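Myosin IE heavy chain (Dictyostelium discoideum, PDB 1LKX) binds actin and hydrolyses ATP under actin activation through the motor domain, the part present here, of a single-headed myosin of the first class that may move membranes. Local coordinates at residues V44-N49 against Y584-K589; N36-I41 against L54-E59. One frame throughout, in Å; residues are numbered along the deposited sequence.

Contact 1. Residues V44-N49 against Y584-K589. Unlike the reference sequence in segment 44-49: Thr48 (reference Arg). With ADP (adenosine-5'-diphosphate), chain G.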
ATOM      1  N   VAL A  44       0.466 -20.140  -1.587  1.00 45.77           N
ATOM      2  CA  VAL A  44       0.883 -18.790  -1.956  1.00 42.76           C
ATOM      3  C   VAL A  44       0.404 -18.565  -3.378  1.00 41.67           C
ATOM      4  O   VAL A  44       0.500 -19.451  -4.217  1.00 41.91           O
ATOM      5  CB  VAL A  44       2.407 -18.618  -1.935  1.00 41.70           C
ATOM      6  CG1 VAL A  44       2.777 -17.317  -2.607  1.00 39.84           C
ATOM      7  CG2 VAL A  44       2.917 -18.635  -0.505  1.00 41.17           C
ATOM      8  N   VAL A  45      -0.124 -17.386  -3.655  1.00 40.44           N
ATOM      9  CA  VAL A  45      -0.603 -17.108  -4.996  1.00 38.96           C
ATOM     10  C   VAL A  45       0.344 -16.183  -5.731  1.00 38.29           C
ATOM     11  O   VAL A  45       0.686 -15.114  -5.233  1.00 38.45           O
ATOM     12  CB  VAL A  45      -1.979 -16.445  -4.981  1.00 37.96           C
ATOM     13  CG1 VAL A  45      -2.517 -16.361  -6.401  1.00 36.65           C
ATOM     14  CG2 VAL A  45      -2.912 -17.214  -4.080  1.00 38.02           C
ATOM     15  N   ILE A  46       0.770 -16.600  -6.915  1.00 36.27           N
ATOM     16  CA  ILE A  46       1.660 -15.784  -7.715  1.00 35.93           C
ATOM     17  C   ILE A  46       0.839 -15.275  -8.885  1.00 36.30           C
ATOM     18  O   ILE A  46       0.239 -16.070  -9.598  1.00 35.54           O
ATOM     19  CB  ILE A  46       2.854 -16.615  -8.248  1.00 35.77           C
ATOM     20  CG1 ILE A  46       3.650 -17.209  -7.075  1.00 35.23           C
ATOM     21  CG2 ILE A  46       3.755 -15.749  -9.115  1.00 34.95           C
ATOM     22  CD1 ILE A  46       4.087 -16.207  -6.000  1.00 34.96           C
ATOM     23  N   SER A  47       0.801 -13.959  -9.081  1.00 37.18           N
ATOM     24  CA  SER A  47       0.029 -13.387 -10.186  1.00 38.81           C
ATOM     25  C   SER A  47       0.852 -12.460 -11.078  1.00 38.94           C
ATOM     26  O   SER A  47       1.707 -11.719 -10.605  1.00 38.61           O
ATOM     27  CB  SER A  47      -1.175 -12.606  -9.663  1.00 38.93           C
ATOM     28  OG  SER A  47      -0.795 -11.278  -9.336  1.00 41.07           O
ATOM     29  N   THR A  48       0.558 -12.489 -12.371  1.00 39.50           N
ATOM     30  CA  THR A  48       1.263 -11.672 -13.344  1.00 40.44           C
ATOM     31  C   THR A  48       0.318 -10.732 -14.073  1.00 41.01           C
ATOM     32  O   THR A  48      -0.561 -11.174 -14.820  1.00 41.82           O
ATOM     33  CB  THR A  48       1.969 -12.558 -14.381  1.00 42.32           C
ATOM     34  OG1 THR A  48       1.014 -13.437 -14.995  1.00 43.04           O
ATOM     35  CG2 THR A  48       3.055 -13.391 -13.712  1.00 43.44           C
ATOM     36  N   ASN A  49       0.517  -9.434 -13.865  1.00 41.26           N
ATOM     37  CA  ASN A  49      -0.305  -8.398 -14.481  1.00 39.90           C
ATOM     38  C   ASN A  49      -0.595  -8.652 -15.973  1.00 39.66           C
ATOM     39  O   ASN A  49       0.306  -8.606 -16.815  1.00 38.99           O
ATOM     40  CB  ASN A  49       0.380  -7.051 -14.324  1.00 39.41           C
ATOM     41  CG  ASN A  49      -0.562  -5.913 -14.541  1.00 41.38           C
ATOM     42  OD1 ASN A  49      -1.392  -5.950 -15.448  1.00 43.28           O
ATOM     43  ND2 ASN A  49      -0.447  -4.882 -13.718  1.00 41.50           N
ATOM     44  N   TYR A 584      -0.753 -15.435   1.464  1.00 39.45           N
ATOM     45  CA  TYR A 584       0.101 -14.598   0.642  1.00 37.84           C
ATOM     46  C   TYR A 584      -0.201 -14.573  -0.836  1.00 36.55           C
ATOM     47  O   TYR A 584      -0.522 -15.592  -1.444  1.00 38.31           O
ATOM     48  CB  TYR A 584       1.566 -14.995   0.844  1.00 38.92           C
ATOM     49  CG  TYR A 584       1.867 -15.604   2.191  1.00 39.10           C
ATOM     50  CD1 TYR A 584       1.601 -16.955   2.445  1.00 40.54           C
ATOM     51  CD2 TYR A 584       2.416 -14.837   3.211  1.00 39.96           C
ATOM     52  CE1 TYR A 584       1.878 -17.524   3.683  1.00 41.98           C
ATOM     53  CE2 TYR A 584       2.701 -15.388   4.458  1.00 42.42           C
ATOM     54  CZ  TYR A 584       2.430 -16.736   4.690  1.00 43.88           C
ATOM     55  OH  TYR A 584       2.714 -17.297   5.923  1.00 45.67           O
ATOM     56  N   VAL A 585      -0.101 -13.376  -1.399  1.00 34.17           N
ATOM     57  CA  VAL A 585      -0.300 -13.149  -2.819  1.00 33.27           C
ATOM     58  C   VAL A 585       0.937 -12.381  -3.193  1.00 33.79           C
ATOM     59  O   VAL A 585       1.308 -11.470  -2.485  1.00 35.68           O
ATOM     60  CB  VAL A 585      -1.536 -12.257  -3.118  1.00 30.82           C
ATOM     61  CG1 VAL A 585      -1.590 -11.907  -4.586  1.00 27.34           C
ATOM     62  CG2 VAL A 585      -2.802 -12.983  -2.739  1.00 30.62           C
ATOM     63  N   ARG A 586       1.600 -12.755  -4.275  1.00 34.53           N
ATOM     64  CA  ARG A 586       2.789 -12.030  -4.696  1.00 35.69           C
ATOM     65  C   ARG A 586       2.653 -11.673  -6.171  1.00 35.67           C
ATOM     66  O   ARG A 586       2.699 -12.545  -7.040  1.00 36.01           O
ATOM     67  CB  ARG A 586       4.040 -12.874  -4.455  1.00 36.53           C
ATOM     68  CG  ARG A 586       4.006 -13.589  -3.126  1.00 39.02           C
ATOM     69  CD  ARG A 586       5.383 -13.717  -2.539  1.00 42.30           C
ATOM     70  NE  ARG A 586       5.890 -12.413  -2.142  1.00 45.81           N
ATOM     71  CZ  ARG A 586       7.028 -12.228  -1.486  1.00 48.28           C
ATOM     72  NH1 ARG A 586       7.413 -10.993  -1.165  1.00 50.23           N
ATOM     73  NH2 ARG A 586       7.775 -13.278  -1.150  1.00 48.59           N
ATOM     74  N   CYS A 587       2.463 -10.386  -6.439  1.00 35.02           N
ATOM     75  CA  CYS A 587       2.308  -9.893  -7.797  1.00 35.24           C
ATOM     76  C   CYS A 587       3.641  -9.628  -8.477  1.00 35.91           C
ATOM     77  O   CYS A 587       4.569  -9.079  -7.867  1.00 36.40           O
ATOM     78  CB  CYS A 587       1.505  -8.603  -7.797  1.00 36.35           C
ATOM     79  SG  CYS A 587      -0.121  -8.751  -7.074  1.00 38.33           S
ATOM     80  N   ILE A 588       3.714 -10.006  -9.755  1.00 35.62           N
ATOM     81  CA  ILE A 588       4.912  -9.825 -10.569  1.00 34.65           C
ATOM     82  C   ILE A 588       4.542  -8.901 -11.716  1.00 34.36           C
ATOM     83  O   ILE A 588       3.586  -9.164 -12.430  1.00 34.32           O
ATOM     84  CB  ILE A 588       5.380 -11.152 -11.196  1.00 35.13           C
ATOM     85  CG1 ILE A 588       5.289 -12.301 -10.178  1.00 34.38           C
ATOM     86  CG2 ILE A 588       6.785 -10.979 -11.742  1.00 35.61           C
ATOM     87  CD1 ILE A 588       6.220 -12.194  -8.996  1.00 33.40           C
ATOM     88  N   LYS A 589       5.278  -7.813 -11.891  1.00 35.09           N
ATOM     89  CA  LYS A 589       4.988  -6.903 -12.989  1.00 35.27           C
ATOM     90  C   LYS A 589       5.508  -7.592 -14.265  1.00 36.41           C
ATOM     91  O   LYS A 589       6.688  -7.925 -14.376  1.00 35.68           O
ATOM     92  CB  LYS A 589       5.691  -5.565 -12.758  1.00 35.35           C
ATOM     93  CG  LYS A 589       5.201  -4.444 -13.655  1.00 36.87           C
ATOM     94  CD  LYS A 589       5.975  -3.131 -13.422  1.00 37.88           C
ATOM     95  CE  LYS A 589       5.494  -2.007 -14.355  1.00 36.66           C
ATOM     96  NZ  LYS A 589       6.260  -0.732 -14.218  1.00 34.46           N
TER
HETATM   97  PB  ADP G 791      -0.409  -1.591  -7.991  1.00 29.40           P
HETATM   98  O1B ADP G 791      -1.455  -1.609  -6.933  1.00 28.43           O
HETATM   99  O2B ADP G 791       0.295  -0.336  -8.223  1.00 29.38           O
HETATM  100  O3B ADP G 791       0.525  -2.744  -7.596  1.00 28.93           O
HETATM  101  PA  ADP G 791      -2.511  -1.903  -9.858  1.00 28.12           P
HETATM  102  O1A ADP G 791      -3.338  -2.923  -9.197  1.00 27.14           O
HETATM  103  O2A ADP G 791      -2.889  -0.472  -9.701  1.00 28.13           O
HETATM  104  O3A ADP G 791      -0.992  -1.971  -9.393  1.00 28.50           O
HETATM  105  O5' ADP G 791      -2.477  -2.322 -11.374  1.00 28.43           O
HETATM  106  C5' ADP G 791      -1.957  -1.343 -12.277  1.00 31.13           C
HETATM  107  C4' ADP G 791      -2.797  -1.420 -13.488  1.00 33.68           C
HETATM  108  O4' ADP G 791      -2.573  -2.729 -13.923  1.00 35.28           O
HETATM  109  C3' ADP G 791      -4.254  -1.426 -13.243  1.00 33.85           C
HETATM  110  O3' ADP G 791      -4.864  -0.222 -12.786  1.00 34.89           O
HETATM  111  C2' ADP G 791      -4.732  -2.079 -14.512  1.00 34.95           C
HETATM  112  O2' ADP G 791      -4.796  -1.234 -15.633  1.00 37.62           O
HETATM  113  C1' ADP G 791      -3.740  -3.204 -14.574  1.00 34.93           C
HETATM  114  N9  ADP G 791      -4.159  -4.438 -13.894  1.00 34.56           N
HETATM  115  C8  ADP G 791      -3.616  -5.050 -12.795  1.00 32.94           C
HETATM  116  N7  ADP G 791      -4.133  -6.206 -12.534  1.00 32.36           N
HETATM  117  C5  ADP G 791      -5.077  -6.369 -13.526  1.00 32.08           C
HETATM  118  C6  ADP G 791      -5.957  -7.415 -13.789  1.00 30.11           C
HETATM  119  N6  ADP G 791      -6.041  -8.433 -12.981  1.00 30.03           N
HETATM  120  N1  ADP G 791      -6.808  -7.298 -14.901  1.00 31.00           N
HETATM  121  C2  ADP G 791      -6.748  -6.137 -15.694  1.00 31.00           C
HETATM  122  N3  ADP G 791      -5.938  -5.087 -15.501  1.00 31.12           N
HETATM  123  C4  ADP G 791      -5.111  -5.284 -14.382  1.00 33.17           C
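Ile46 and Arg586 meet on one face of two neighbouring parallel strands, where the CD1 tip of Ile46 lies against the first methylenes of the arginine, 3.7 Å from Arg586 CB. With CG1 of Ile46 anti to the carbonyl carbon (chi1 -59°), its CG2 branch is left to reach Ile588 CG1 at 3.9 Å, and Thr48 follows on the same face with its methyl near Ile588 CB. Arg586 keeps only its aliphatic part in the contact: bent at chi2 and chi3, it carries its guanidinium group away to Ser100 and into a cation-pi contact with Phe414. On the other face Val45 and Val585 sit side by side, and Ser47 OG lies 3.5 Å from Cys587 SG. At the Val44 end of the contact, Val44 CG2 approaches the Tyr584 ring obliquely at CD1, 3.6 Å away. These strands, 45-48 and 581-588, belong to the central mixed sheet of the myosin motor domain, where 581-588 in turn adjoins strand 95-100, which leads into the P-loop. Their ladder runs from Val45 N bonded to Tyr584 O (2.9 Å) to Ile588 N bonded to Ser47 O (2.8 Å), with a weak last rung from Asn49 N to Ile588 O. The side chain of the same Asn49 turns its amide to the nucleotide: ND2 gives a nearly straight bond to O4' of the ADP ribose (3.0 Å, 169° at the hydrogen) and another to the carbonyl of Gly104. An alanine here would probably leave ribose O4' and the Gly104 carbonyl without their shared donor and weaken the hold on the nucleoside.

Contact 2. Residues N36-I41 against L54-E59; sequences NIYTYI and LNIYKE
Tyr38 and Tyr57 come from opposite directions and join through their hydroxyls, Tyr38 OH lying 2.5 Å from Tyr57 OH in a hydrogen bond that either could donate. Each oxygen stands at the edge of the other ring, near its plane, and the two rings do not stack. Both tyrosines carry CG anti to their carbonyl carbon (chi1 -54° for Tyr38 and -57° for Tyr57). Tyr38 already leaves its backbone toward the other segment, and this torsion extends the ring along that course, whereas the Tyr57 side chain starts off alongside the other segment and only its phenol end closes the distance. Ile56 lies beside both tyrosines. Its CG1 stands between the backbone N and the carbonyl carbon (chi1 76°), with the chain then extended, and CG1 lies 3.5 Å above the centre of the neighbouring Tyr57 ring while CD1 runs on to the edge of Tyr38, 4.0 Å from CE2. Within the motor domain this contact ties one edge strand of the central sheet, 38-40, to the loop that follows strand 45-48 and leads into helix 59-65. Ile37, next to Tyr38 in the chain, adds an apolar contact, its CD1 lying 3.9 Å from Ile56 CD1; the same methyl sits beside the Tyr57 hydroxyl. One face of the Tyr38 ring is met by CB of Ile37, offset toward the rim. His76 meets both tyrosine rings, and Lys113 makes a cation-pi contact with Tyr57, a residue of the ADP pocket.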
ATOM      1  N   ASN A  36      -2.919 -17.131 -18.203  1.00 47.10           N
ATOM      2  CA  ASN A  36      -3.044 -17.865 -16.954  1.00 46.20           C
ATOM      3  C   ASN A  36      -2.260 -17.093 -15.914  1.00 45.31           C
ATOM      4  O   ASN A  36      -1.197 -17.523 -15.474  1.00 44.68           O
ATOM      5  CB  ASN A  36      -2.478 -19.270 -17.105  1.00 47.97           C
ATOM      6  CG  ASN A  36      -3.452 -20.223 -17.778  1.00 48.55           C
ATOM      7  OD1 ASN A  36      -4.437 -20.658 -17.172  1.00 46.85           O
ATOM      8  ND2 ASN A  36      -3.185 -20.548 -19.041  1.00 50.05           N
ATOM      9  N   ILE A  37      -2.798 -15.934 -15.547  1.00 44.45           N
ATOM     10  CA  ILE A  37      -2.182 -15.033 -14.582  1.00 43.43           C
ATOM     11  C   ILE A  37      -1.721 -15.698 -13.284  1.00 42.02           C
ATOM     12  O   ILE A  37      -0.606 -15.467 -12.808  1.00 42.19           O
ATOM     13  CB  ILE A  37      -3.158 -13.959 -14.147  1.00 45.35           C
ATOM     14  CG1 ILE A  37      -4.055 -13.538 -15.296  1.00 45.52           C
ATOM     15  CG2 ILE A  37      -2.407 -12.778 -13.607  1.00 47.26           C
ATOM     16  CD1 ILE A  37      -5.267 -12.776 -14.770  1.00 48.07           C
ATOM     17  N   TYR A  38      -2.597 -16.517 -12.712  1.00 40.11           N
ATOM     18  CA  TYR A  38      -2.332 -17.159 -11.436  1.00 38.58           C
ATOM     19  C   TYR A  38      -1.681 -18.531 -11.447  1.00 37.11           C
ATOM     20  O   TYR A  38      -2.006 -19.385 -12.260  1.00 36.13           O
ATOM     21  CB  TYR A  38      -3.639 -17.231 -10.637  1.00 39.29           C
ATOM     22  CG  TYR A  38      -4.332 -15.897 -10.478  1.00 39.16           C
ATOM     23  CD1 TYR A  38      -3.856 -14.936  -9.579  1.00 38.94           C
ATOM     24  CD2 TYR A  38      -5.443 -15.583 -11.256  1.00 38.98           C
ATOM     25  CE1 TYR A  38      -4.472 -13.704  -9.465  1.00 39.40           C
ATOM     26  CE2 TYR A  38      -6.063 -14.357 -11.155  1.00 39.74           C
ATOM     27  CZ  TYR A  38      -5.579 -13.425 -10.261  1.00 41.32           C
ATOM     28  OH  TYR A  38      -6.229 -12.220 -10.163  1.00 42.94           O
ATOM     29  N   THR A  39      -0.767 -18.723 -10.502  1.00 36.75           N
ATOM     30  CA  THR A  39      -0.044 -19.974 -10.322  1.00 36.41           C
ATOM     31  C   THR A  39       0.278 -20.068  -8.837  1.00 36.08           C
ATOM     32  O   THR A  39       0.505 -19.051  -8.188  1.00 36.45           O
ATOM     33  CB  THR A  39       1.274 -19.981 -11.112  1.00 36.85           C
ATOM     34  OG1 THR A  39       1.034 -19.555 -12.453  1.00 36.31           O
ATOM     35  CG2 THR A  39       1.852 -21.374 -11.153  1.00 36.44           C
ATOM     36  N   TYR A  40       0.312 -21.277  -8.302  1.00 36.70           N
ATOM     37  CA  TYR A  40       0.589 -21.461  -6.885  1.00 38.18           C
ATOM     38  C   TYR A  40       2.011 -21.873  -6.549  1.00 39.19           C
ATOM     39  O   TYR A  40       2.792 -22.218  -7.416  1.00 39.55           O
ATOM     40  CB  TYR A  40      -0.326 -22.534  -6.296  1.00 39.28           C
ATOM     41  CG  TYR A  40      -1.806 -22.271  -6.394  1.00 39.75           C
ATOM     42  CD1 TYR A  40      -2.358 -21.088  -5.919  1.00 40.43           C
ATOM     43  CD2 TYR A  40      -2.660 -23.229  -6.924  1.00 40.45           C
ATOM     44  CE1 TYR A  40      -3.716 -20.863  -5.968  1.00 41.32           C
ATOM     45  CE2 TYR A  40      -4.021 -23.018  -6.980  1.00 41.91           C
ATOM     46  CZ  TYR A  40      -4.545 -21.831  -6.504  1.00 43.13           C
ATOM     47  OH  TYR A  40      -5.899 -21.600  -6.602  1.00 46.80           O
ATOM     48  N   ILE A  41       2.319 -21.816  -5.256  1.00 41.20           N
ATOM     49  CA  ILE A  41       3.593 -22.257  -4.686  1.00 42.41           C
ATOM     50  C   ILE A  41       3.095 -22.772  -3.349  1.00 44.51           C
ATOM     51  O   ILE A  41       3.600 -22.401  -2.293  1.00 45.43           O
ATOM     52  CB  ILE A  41       4.615 -21.117  -4.431  1.00 40.22           C
ATOM     53  CG1 ILE A  41       5.101 -20.533  -5.755  1.00 39.28           C
ATOM     54  CG2 ILE A  41       5.834 -21.665  -3.685  1.00 38.70           C
ATOM     55  CD1 ILE A  41       6.246 -19.548  -5.603  1.00 38.38           C
ATOM     56  N   LEU A  54      -9.549  -9.991 -18.271  1.00 53.88           N
ATOM     57  CA  LEU A  54      -9.679 -11.430 -18.448  1.00 54.67           C
ATOM     58  C   LEU A  54     -11.012 -11.789 -17.804  1.00 55.09           C
ATOM     59  O   LEU A  54     -11.187 -11.654 -16.591  1.00 55.83           O
ATOM     60  CB  LEU A  54      -8.530 -12.173 -17.764  1.00 53.67           C
ATOM     61  CG  LEU A  54      -7.258 -12.291 -18.599  1.00 53.14           C
ATOM     62  CD1 LEU A  54      -6.811 -10.920 -19.050  1.00 53.83           C
ATOM     63  CD2 LEU A  54      -6.173 -12.963 -17.787  1.00 52.81           C
ATOM     64  N   ASN A  55     -11.960 -12.223 -18.619  1.00 54.86           N
ATOM     65  CA  ASN A  55     -13.273 -12.559 -18.100  1.00 55.05           C
ATOM     66  C   ASN A  55     -13.211 -13.765 -17.168  1.00 53.04           C
ATOM     67  O   ASN A  55     -13.757 -14.821 -17.473  1.00 52.98           O
ATOM     68  CB  ASN A  55     -14.239 -12.816 -19.258  1.00 57.02           C
ATOM     69  CG  ASN A  55     -15.682 -12.575 -18.869  1.00 59.88           C
ATOM     70  OD1 ASN A  55     -16.014 -11.535 -18.295  1.00 60.79           O
ATOM     71  ND2 ASN A  55     -16.552 -13.529 -19.186  1.00 61.66           N
ATOM     72  N   ILE A  56     -12.551 -13.590 -16.027  1.00 50.94           N
ATOM     73  CA  ILE A  56     -12.415 -14.658 -15.047  1.00 49.03           C
ATOM     74  C   ILE A  56     -12.779 -14.194 -13.642  1.00 48.40           C
ATOM     75  O   ILE A  56     -12.466 -14.863 -12.659  1.00 48.12           O
ATOM     76  CB  ILE A  56     -10.984 -15.194 -15.023  1.00 47.81           C
ATOM     77  CG1 ILE A  56     -10.073 -14.217 -14.295  1.00 46.18           C
ATOM     78  CG2 ILE A  56     -10.488 -15.372 -16.440  1.00 48.18           C
ATOM     79  CD1 ILE A  56      -8.654 -14.677 -14.206  1.00 44.27           C
ATOM     80  N   TYR A  57     -13.444 -13.047 -13.554  1.00 48.18           N
ATOM     81  CA  TYR A  57     -13.837 -12.507 -12.265  1.00 48.48           C
ATOM     82  C   TYR A  57     -15.342 -12.312 -12.193  1.00 49.51           C
ATOM     83  O   TYR A  57     -15.838 -11.352 -11.605  1.00 49.71           O
ATOM     84  CB  TYR A  57     -13.125 -11.186 -12.027  1.00 47.24           C
ATOM     85  CG  TYR A  57     -11.625 -11.293 -12.088  1.00 45.61           C
ATOM     86  CD1 TYR A  57     -10.916 -12.012 -11.130  1.00 44.13           C
ATOM     87  CD2 TYR A  57     -10.910 -10.670 -13.109  1.00 45.59           C
ATOM     88  CE1 TYR A  57      -9.527 -12.103 -11.185  1.00 44.98           C
ATOM     89  CE2 TYR A  57      -9.522 -10.754 -13.177  1.00 45.02           C
ATOM     90  CZ  TYR A  57      -8.835 -11.471 -12.212  1.00 45.11           C
ATOM     91  OH  TYR A  57      -7.458 -11.556 -12.273  1.00 43.78           O
ATOM     92  N   LYS A  58     -16.065 -13.247 -12.789  1.00 50.49           N
ATOM     93  CA  LYS A  58     -17.516 -13.216 -12.803  1.00 51.58           C
ATOM     94  C   LYS A  58     -18.061 -13.946 -11.583  1.00 53.06           C
ATOM     95  O   LYS A  58     -17.452 -14.904 -11.105  1.00 52.81           O
ATOM     96  CB  LYS A  58     -18.024 -13.900 -14.064  1.00 51.36           C
ATOM     97  CG  LYS A  58     -17.462 -13.324 -15.347  1.00 51.75           C
ATOM     98  CD  LYS A  58     -17.796 -14.194 -16.559  1.00 51.56           C
ATOM     99  CE  LYS A  58     -16.844 -15.390 -16.701  1.00 52.41           C
ATOM    100  NZ  LYS A  58     -16.965 -16.437 -15.637  1.00 52.24           N
ATOM    101  N   GLU A  59     -19.213 -13.493 -11.088  1.00 54.75           N
ATOM    102  CA  GLU A  59     -19.865 -14.098  -9.921  1.00 56.20           C
ATOM    103  C   GLU A  59     -19.947 -15.620 -10.062  1.00 54.74           C
ATOM    104  O   GLU A  59     -19.872 -16.357  -9.085  1.00 53.94           O
ATOM    105  CB  GLU A  59     -21.267 -13.505  -9.745  1.00 59.65           C
ATOM    106  CG  GLU A  59     -21.901 -13.034 -11.058  1.00 65.41           C
ATOM    107  CD  GLU A  59     -21.687 -14.012 -12.217  1.00 69.50           C
ATOM    108  OE1 GLU A  59     -22.209 -15.150 -12.160  1.00 72.55           O
ATOM    109  OE2 GLU A  59     -20.987 -13.641 -13.189  1.00 71.12           O
TER

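How the contacts relate
Contacts 1 and 2 lie about 11 Å apart between centres and are joined through the sheet: strand 45-48, half of contact 1, is the neighbour of strand 38-40 from contact 2. Probable hydrogen bonds from Ile46 N to Thr39 O (2.8 Å) and from Thr48 N to Ile37 O (3.2 Å) link the antiparallel neighbours. The Tyr38 ring, engaged in contact 2, also packs on contact 1, its CE1 lying 3.5 Å from Ser47 CB. Both contacts reach the ADP pocket: Asn49 from just past the end of its strand, and Tyr57 from the loop beyond, with its side chain about 4 Å from the nucleotide at the nearest atoms.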